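Local structure of xylulose kinase (Escherichia coli, 2ITM) at residues A[47-52]-A[157-162]; A[249-252]-A[258-261]; A[276-279]-A[284-287]. The protein catalyses the ATP-dependent phosphorylation of D-xylulose to D-xylulose 5-phosphate and, less efficiently, that of 1-deoxy-D-xylulose. All coordinates share one frame; numbering follows the deposited sequence.

Interaction 1 of 3, residues A[47-52]-A[157-162]; sequences QWWQAT and RLRMTG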
# COMPACT_ATOMS: atom_id res chain seq x y z
N GLN A 47 -13.26 -8.22 38.87
CA GLN A 47 -13.53 -6.98 38.17
C GLN A 47 -14.87 -6.98 37.45
O GLN A 47 -15.49 -5.93 37.33
CB GLN A 47 -12.40 -6.63 37.21
CG GLN A 47 -12.47 -5.19 36.67
CD GLN A 47 -11.65 -4.95 35.38
OE1 GLN A 47 -11.19 -5.91 34.75
NE2 GLN A 47 -11.47 -3.69 35.00
N TRP A 48 -15.32 -8.14 36.98
CA TRP A 48 -16.67 -8.26 36.42
C TRP A 48 -17.71 -7.90 37.46
O TRP A 48 -18.66 -7.19 37.19
CB TRP A 48 -16.93 -9.67 35.90
CG TRP A 48 -16.04 -10.12 34.80
CD1 TRP A 48 -15.36 -9.35 33.93
CD2 TRP A 48 -15.75 -11.49 34.45
NE1 TRP A 48 -14.65 -10.12 33.04
CE2 TRP A 48 -14.88 -11.45 33.35
CE3 TRP A 48 -16.13 -12.73 34.96
CZ2 TRP A 48 -14.37 -12.60 32.75
CZ3 TRP A 48 -15.64 -13.86 34.38
CH2 TRP A 48 -14.78 -13.79 33.29
N TRP A 49 -17.52 -8.40 38.67
CA TRP A 49 -18.52 -8.20 39.69
C TRP A 49 -18.54 -6.76 40.13
O TRP A 49 -19.58 -6.14 40.16
CB TRP A 49 -18.32 -9.12 40.88
CG TRP A 49 -19.14 -8.70 42.04
CD1 TRP A 49 -18.72 -8.04 43.14
CD2 TRP A 49 -20.55 -8.87 42.19
NE1 TRP A 49 -19.77 -7.81 43.99
CE2 TRP A 49 -20.90 -8.31 43.42
CE3 TRP A 49 -21.55 -9.45 41.41
CZ2 TRP A 49 -22.20 -8.31 43.89
CZ3 TRP A 49 -22.80 -9.45 41.88
CH2 TRP A 49 -23.12 -8.90 43.10
N GLN A 50 -17.37 -6.24 40.48
CA GLN A 50 -17.29 -4.87 40.95
C GLN A 50 -17.86 -3.91 39.92
O GLN A 50 -18.55 -2.96 40.27
CB GLN A 50 -15.85 -4.49 41.32
CG GLN A 50 -15.25 -5.31 42.46
CD GLN A 50 -16.05 -5.25 43.74
OE1 GLN A 50 -16.02 -6.17 44.54
NE2 GLN A 50 -16.78 -4.17 43.92
N ALA A 51 -17.60 -4.16 38.65
CA ALA A 51 -18.16 -3.35 37.60
C ALA A 51 -19.66 -3.43 37.54
O ALA A 51 -20.33 -2.43 37.38
CB ALA A 51 -17.56 -3.69 36.27
N THR A 52 -20.20 -4.64 37.66
CA THR A 52 -21.64 -4.85 37.60
C THR A 52 -22.34 -4.22 38.80
O THR A 52 -23.39 -3.63 38.66
CB THR A 52 -21.98 -6.34 37.52
OG1 THR A 52 -21.39 -6.93 36.37
CG2 THR A 52 -23.46 -6.53 37.30
N ARG A 157 -23.77 -14.79 37.26
CA ARG A 157 -24.95 -15.42 37.82
C ARG A 157 -24.70 -16.02 39.20
O ARG A 157 -25.44 -15.76 40.12
CB ARG A 157 -25.52 -16.47 36.87
CG ARG A 157 -26.72 -17.21 37.40
CD ARG A 157 -26.98 -18.56 36.76
NE ARG A 157 -26.63 -18.53 35.35
CZ ARG A 157 -27.31 -17.87 34.44
NH1 ARG A 157 -28.40 -17.20 34.77
NH2 ARG A 157 -26.92 -17.89 33.19
N LEU A 158 -23.65 -16.82 39.33
CA LEU A 158 -23.27 -17.43 40.59
C LEU A 158 -23.07 -16.41 41.71
O LEU A 158 -23.58 -16.57 42.80
CB LEU A 158 -22.03 -18.30 40.42
CG LEU A 158 -21.40 -18.84 41.70
CD1 LEU A 158 -22.17 -20.01 42.20
CD2 LEU A 158 -19.94 -19.19 41.48
N ARG A 159 -22.37 -15.33 41.40
CA ARG A 159 -22.23 -14.22 42.32
C ARG A 159 -23.55 -13.53 42.70
O ARG A 159 -23.71 -13.05 43.80
CB ARG A 159 -21.22 -13.21 41.80
CG ARG A 159 -19.77 -13.60 42.03
CD ARG A 159 -19.36 -13.66 43.48
NE ARG A 159 -18.14 -12.90 43.76
CZ ARG A 159 -18.12 -11.66 44.18
NH1 ARG A 159 -19.24 -11.01 44.39
NH2 ARG A 159 -16.97 -11.05 44.38
N MET A 160 -24.50 -13.52 41.77
CA MET A 160 -25.79 -12.92 41.98
C MET A 160 -26.83 -13.85 42.63
O MET A 160 -27.72 -13.39 43.32
CB MET A 160 -26.35 -12.38 40.68
CG MET A 160 -25.72 -11.11 40.18
SD MET A 160 -26.62 -10.42 38.79
CE MET A 160 -26.48 -11.73 37.64
N THR A 161 -26.70 -15.15 42.39
CA THR A 161 -27.73 -16.12 42.77
C THR A 161 -27.27 -17.27 43.63
O THR A 161 -28.07 -17.94 44.24
CB THR A 161 -28.44 -16.69 41.55
OG1 THR A 161 -27.53 -17.48 40.77
CG2 THR A 161 -28.88 -15.60 40.63
N GLY A 162 -25.97 -17.51 43.63
CA GLY A 162 -25.42 -18.72 44.21
C GLY A 162 -25.66 -20.01 43.46
O GLY A 162 -25.40 -21.08 43.98
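The indole of Trp49 carries the guanidinium of Arg159 over one of its faces and meets CG of Met160 at its edge, in the ring plane; Trp49 CB in turn lies over one face of the guanidinium, offset toward its rim. Arg159 CZ stands 3.9 Å from the centroid of the five-membered ring of Trp49, 18° off the ring normal, a cation-pi contact over the pyrrole half. The two planes are not parallel but inclined by 45°, and NH1 of Arg159 dips closest, 3.3 Å from Trp49 CD1. NH1 also passes over Trp49 NE1, but both are donors, so the attraction rests on the pi cloud. The arginine chain bends at chi2 and chi3 to bring its end back over the indole, while its CB lies 3.8 Å from Trp49 CE3. A salt bridge from Arg159 NH2 to Glu46, just ahead of the tryptophan's segment, is likely to steady the charge there. With CG anti to the backbone N (chi1 167°), Trp49 reaches out from its helix so that the benzene end, at CZ3, comes 3.8 Å from Met160 CG. Val216 of helix 214-220 and Leu156 also pack on the indole. A cation-pi contact on one ring face and apolar packing at the edge thus join helices 45-62 and 152-161, two helices of the N-terminal, actin-like ATPase domain of this FGGY kinase.

Interaction 2 of 3, residues A[249-252]-A[258-261]; sequences AMLS and VYFA
Met250 and Phe260 face each other as a hydrogen-bonded antiparallel pair, Met250 N giving to Phe260 O at 2.8 Å and Phe260 N returning to Met250 O at 2.9 Å. Ser252 and Val258 repeat the pattern, with a sound bond from Ser252 N to Val258 O and a weak one back at 3.4 Å from Val258 N to Ser252 O. Leu251 with Tyr259, between these two, and Ala249 with Ala261, beyond Met250 and Phe260, are non-hydrogen-bonded pairs whose side chains share the other face of the sheet. On that face the phenol of Tyr259 leans back across the neighbouring strand: its CD1 lies 3.2 Å from Met250 O, Leu251 CB sits at the ring edge, and Ala249 CB approaches the OH obliquely at 3.5 Å. Tyr259 CG is anti to the backbone N (chi1 -172°), which sends the ring toward Ala249. On the Met250 side, CG of the methionine meets Phe260 CB at 3.8 Å, and its sulfur reaches the phenylalanine ring obliquely, SD 5.4 Å from the centroid, as a Met-aromatic contact. The two strands form a beta hairpin in the central sheet of the C-terminal, actin-like ATPase domain, strand 249-253 running next to and parallel with strand 390-393. Around this pairing, helix 233-241 covers the face of Met250 and Phe260 through Ala238, while Val258 touches Asn234, a residue of the xylulose pocket. On the opposite face helix 358-381 packs against Tyr259 through Met377 and Val380, and His381 NE2 is hydrogen-bonded to the tyrosine OH.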
# COMPACT_ATOMS: atom_id res chain seq x y z
N ALA A 249 -32.39 -13.26 9.53
CA ALA A 249 -30.98 -12.93 9.45
C ALA A 249 -30.75 -11.46 9.65
O ALA A 249 -31.52 -10.62 9.18
CB ALA A 249 -30.41 -13.38 8.13
N MET A 250 -29.66 -11.15 10.34
CA MET A 250 -29.23 -9.78 10.55
C MET A 250 -27.76 -9.59 10.21
O MET A 250 -26.95 -10.46 10.44
CB MET A 250 -29.52 -9.33 11.97
CG MET A 250 -28.65 -9.98 13.03
SD MET A 250 -29.18 -9.74 14.73
CE MET A 250 -28.42 -8.19 15.07
N LEU A 251 -27.45 -8.43 9.66
CA LEU A 251 -26.08 -8.02 9.42
C LEU A 251 -25.77 -6.76 10.21
O LEU A 251 -26.37 -5.73 9.98
CB LEU A 251 -25.83 -7.77 7.93
CG LEU A 251 -24.49 -7.18 7.50
CD1 LEU A 251 -23.35 -8.13 7.76
CD2 LEU A 251 -24.53 -6.81 6.05
N SER A 252 -24.84 -6.87 11.14
CA SER A 252 -24.49 -5.72 11.95
C SER A 252 -23.25 -5.04 11.44
O SER A 252 -22.15 -5.55 11.57
CB SER A 252 -24.36 -6.07 13.42
OG SER A 252 -24.13 -4.92 14.20
N VAL A 258 -20.98 -8.65 12.45
CA VAL A 258 -21.51 -10.00 12.53
C VAL A 258 -22.58 -10.23 11.48
O VAL A 258 -23.36 -9.36 11.19
CB VAL A 258 -22.17 -10.29 13.90
CG1 VAL A 258 -22.24 -11.76 14.14
CG2 VAL A 258 -21.47 -9.59 15.01
N TYR A 259 -22.62 -11.44 10.95
CA TYR A 259 -23.82 -11.92 10.29
C TYR A 259 -24.43 -13.06 11.08
O TYR A 259 -23.78 -14.06 11.33
CB TYR A 259 -23.51 -12.36 8.86
CG TYR A 259 -24.71 -12.70 7.99
CD1 TYR A 259 -25.72 -11.79 7.78
CD2 TYR A 259 -24.80 -13.93 7.36
CE1 TYR A 259 -26.80 -12.11 7.00
CE2 TYR A 259 -25.88 -14.25 6.57
CZ TYR A 259 -26.88 -13.33 6.39
OH TYR A 259 -27.94 -13.63 5.60
N PHE A 260 -25.67 -12.87 11.49
CA PHE A 260 -26.35 -13.80 12.37
C PHE A 260 -27.64 -14.25 11.69
O PHE A 260 -28.46 -13.43 11.32
CB PHE A 260 -26.67 -13.10 13.69
CG PHE A 260 -27.19 -14.01 14.76
CD1 PHE A 260 -26.44 -14.30 15.87
CD2 PHE A 260 -28.46 -14.52 14.67
CE1 PHE A 260 -26.93 -15.12 16.85
CE2 PHE A 260 -28.95 -15.34 15.66
CZ PHE A 260 -28.18 -15.64 16.74
N ALA A 261 -27.78 -15.55 11.51
CA ALA A 261 -28.95 -16.09 10.87
C ALA A 261 -29.50 -17.29 11.61
O ALA A 261 -28.78 -18.25 11.86
CB ALA A 261 -28.65 -16.45 9.45

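Interaction 3 of 3, residues A[276-279]-A[284-287]; sequences SFCH and RWHL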
# COMPACT_ATOMS: atom_id res chain seq x y z
N SER A 276 -21.80 -22.68 14.11
CA SER A 276 -23.13 -23.17 14.38
C SER A 276 -23.31 -23.43 15.87
O SER A 276 -22.58 -24.20 16.47
CB SER A 276 -23.40 -24.44 13.56
OG SER A 276 -24.68 -24.96 13.82
N PHE A 277 -24.27 -22.74 16.45
CA PHE A 277 -24.57 -22.86 17.86
C PHE A 277 -26.05 -23.00 18.13
O PHE A 277 -26.88 -22.76 17.26
CB PHE A 277 -24.06 -21.64 18.61
CG PHE A 277 -22.60 -21.40 18.48
CD1 PHE A 277 -22.13 -20.19 18.03
CD2 PHE A 277 -21.70 -22.37 18.84
CE1 PHE A 277 -20.79 -19.97 17.92
CE2 PHE A 277 -20.36 -22.14 18.74
CZ PHE A 277 -19.90 -20.94 18.29
N CYS A 278 -26.39 -23.36 19.36
CA CYS A 278 -27.74 -23.20 19.84
C CYS A 278 -28.10 -21.72 19.94
O CYS A 278 -27.25 -20.90 20.20
CB CYS A 278 -27.93 -23.92 21.18
SG CYS A 278 -27.65 -25.69 21.19
N HIS A 279 -29.36 -21.40 19.70
CA HIS A 279 -29.90 -20.08 19.98
C HIS A 279 -30.37 -19.98 21.43
O HIS A 279 -30.59 -20.98 22.07
CB HIS A 279 -31.05 -19.77 19.01
CG HIS A 279 -31.35 -18.32 18.85
ND1 HIS A 279 -30.71 -17.33 19.56
CD2 HIS A 279 -32.23 -17.68 18.05
CE1 HIS A 279 -31.19 -16.15 19.21
NE2 HIS A 279 -32.11 -16.34 18.29
N ARG A 284 -34.35 -23.53 19.07
CA ARG A 284 -33.80 -22.64 18.08
C ARG A 284 -32.29 -22.77 17.98
O ARG A 284 -31.61 -22.95 18.97
CB ARG A 284 -34.17 -21.20 18.39
CG ARG A 284 -35.58 -20.81 18.03
CD ARG A 284 -35.95 -21.07 16.60
NE ARG A 284 -36.97 -22.09 16.54
CZ ARG A 284 -38.26 -21.85 16.51
NH1 ARG A 284 -38.69 -20.61 16.51
NH2 ARG A 284 -39.12 -22.84 16.47
N TRP A 285 -31.80 -22.63 16.76
CA TRP A 285 -30.39 -22.79 16.42
C TRP A 285 -30.00 -21.68 15.44
O TRP A 285 -30.84 -21.10 14.80
CB TRP A 285 -30.19 -24.13 15.73
CG TRP A 285 -30.07 -25.29 16.62
CD1 TRP A 285 -28.95 -25.74 17.21
CD2 TRP A 285 -31.10 -26.19 16.99
NE1 TRP A 285 -29.21 -26.86 17.95
CE2 TRP A 285 -30.54 -27.15 17.83
CE3 TRP A 285 -32.46 -26.27 16.71
CZ2 TRP A 285 -31.28 -28.18 18.38
CZ3 TRP A 285 -33.19 -27.28 17.25
CH2 TRP A 285 -32.60 -28.23 18.08
N HIS A 286 -28.71 -21.41 15.32
CA HIS A 286 -28.22 -20.34 14.46
C HIS A 286 -26.83 -20.55 13.90
O HIS A 286 -26.01 -21.27 14.45
CB HIS A 286 -28.32 -18.98 15.14
CG HIS A 286 -27.17 -18.65 16.03
ND1 HIS A 286 -27.20 -18.85 17.39
CD2 HIS A 286 -25.96 -18.10 15.76
CE1 HIS A 286 -26.05 -18.46 17.91
NE2 HIS A 286 -25.29 -18.00 16.95
N LEU A 287 -26.57 -19.89 12.78
CA LEU A 287 -25.24 -19.78 12.24
C LEU A 287 -24.73 -18.38 12.51
O LEU A 287 -25.50 -17.45 12.65
CB LEU A 287 -25.25 -20.04 10.73
CG LEU A 287 -24.99 -21.45 10.24
CD1 LEU A 287 -25.55 -22.46 11.16
CD2 LEU A 287 -25.54 -21.64 8.87
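Three aromatic side chains, Phe277, His279 and His286, gather on one side of this hairpin, with the imidazole of His286 between the other two. It turns an edge toward the face of His279 in an offset edge-to-face pair, planes at 73° and centroids 5.7 Å apart; His279 NE2 is hydrogen-bonded to Met243 O. Toward Phe277 the relation is oblique: His286 NE2 lies in the phenyl plane at its edge, and CE1 comes 3.8 Å from Phe277 CB. His286 CG stands between its backbone N and carbonyl carbon (chi1 84°), a torsion that swings the imidazole across the partner strand. An alanine at His286 would probably open a gap between Phe277 and His279 and leave the His279 face without the edge set against it. The side chains of Cys278 and Trp285 diverge, both starting away from the opposite strand, yet SG of the cysteine reaches Trp285 NE1 at 3.8 Å, an oblique sulfur-aromatic contact, while that indole N-H is bonded to Val179 O. Paired backbone bonds between Phe277 and His286 hold the strands, and His279 N to Arg284 O, 2.8 Å, closes the turn end. Arg284 itself leads away to a salt bridge with Asp245. Strand 275-278 is the outermost strand of its sheet within this chain; strand 285-291 lies between it and strand 257-262, helix 233-241 packs on His279, and helix 168-172 meets Phe277 and Cys278.

Interactions 2 and 3 are consecutive hairpins of one beta-sheet in the C-terminal domain, their centres 12 Å apart. Strands 257-262 and 285-291 adjoin, with Ala261 O 2.9 Å from Leu287 N, a probable hydrogen bond, and Phe260 stacks on His286, Phe260 CZ to His286 CG 3.3 Å. Both approach the sugar: the side chain of Phe277 is about 4 Å from bound xylulose and that of Val258 about 6 Å, the latter also about 8 Å from the side chain of Asp233, the inferred proton acceptor. Interaction 1 belongs to the N-terminal domain, its nearest atoms about 12 Å from interaction 3 and about 17 Å from interaction 2.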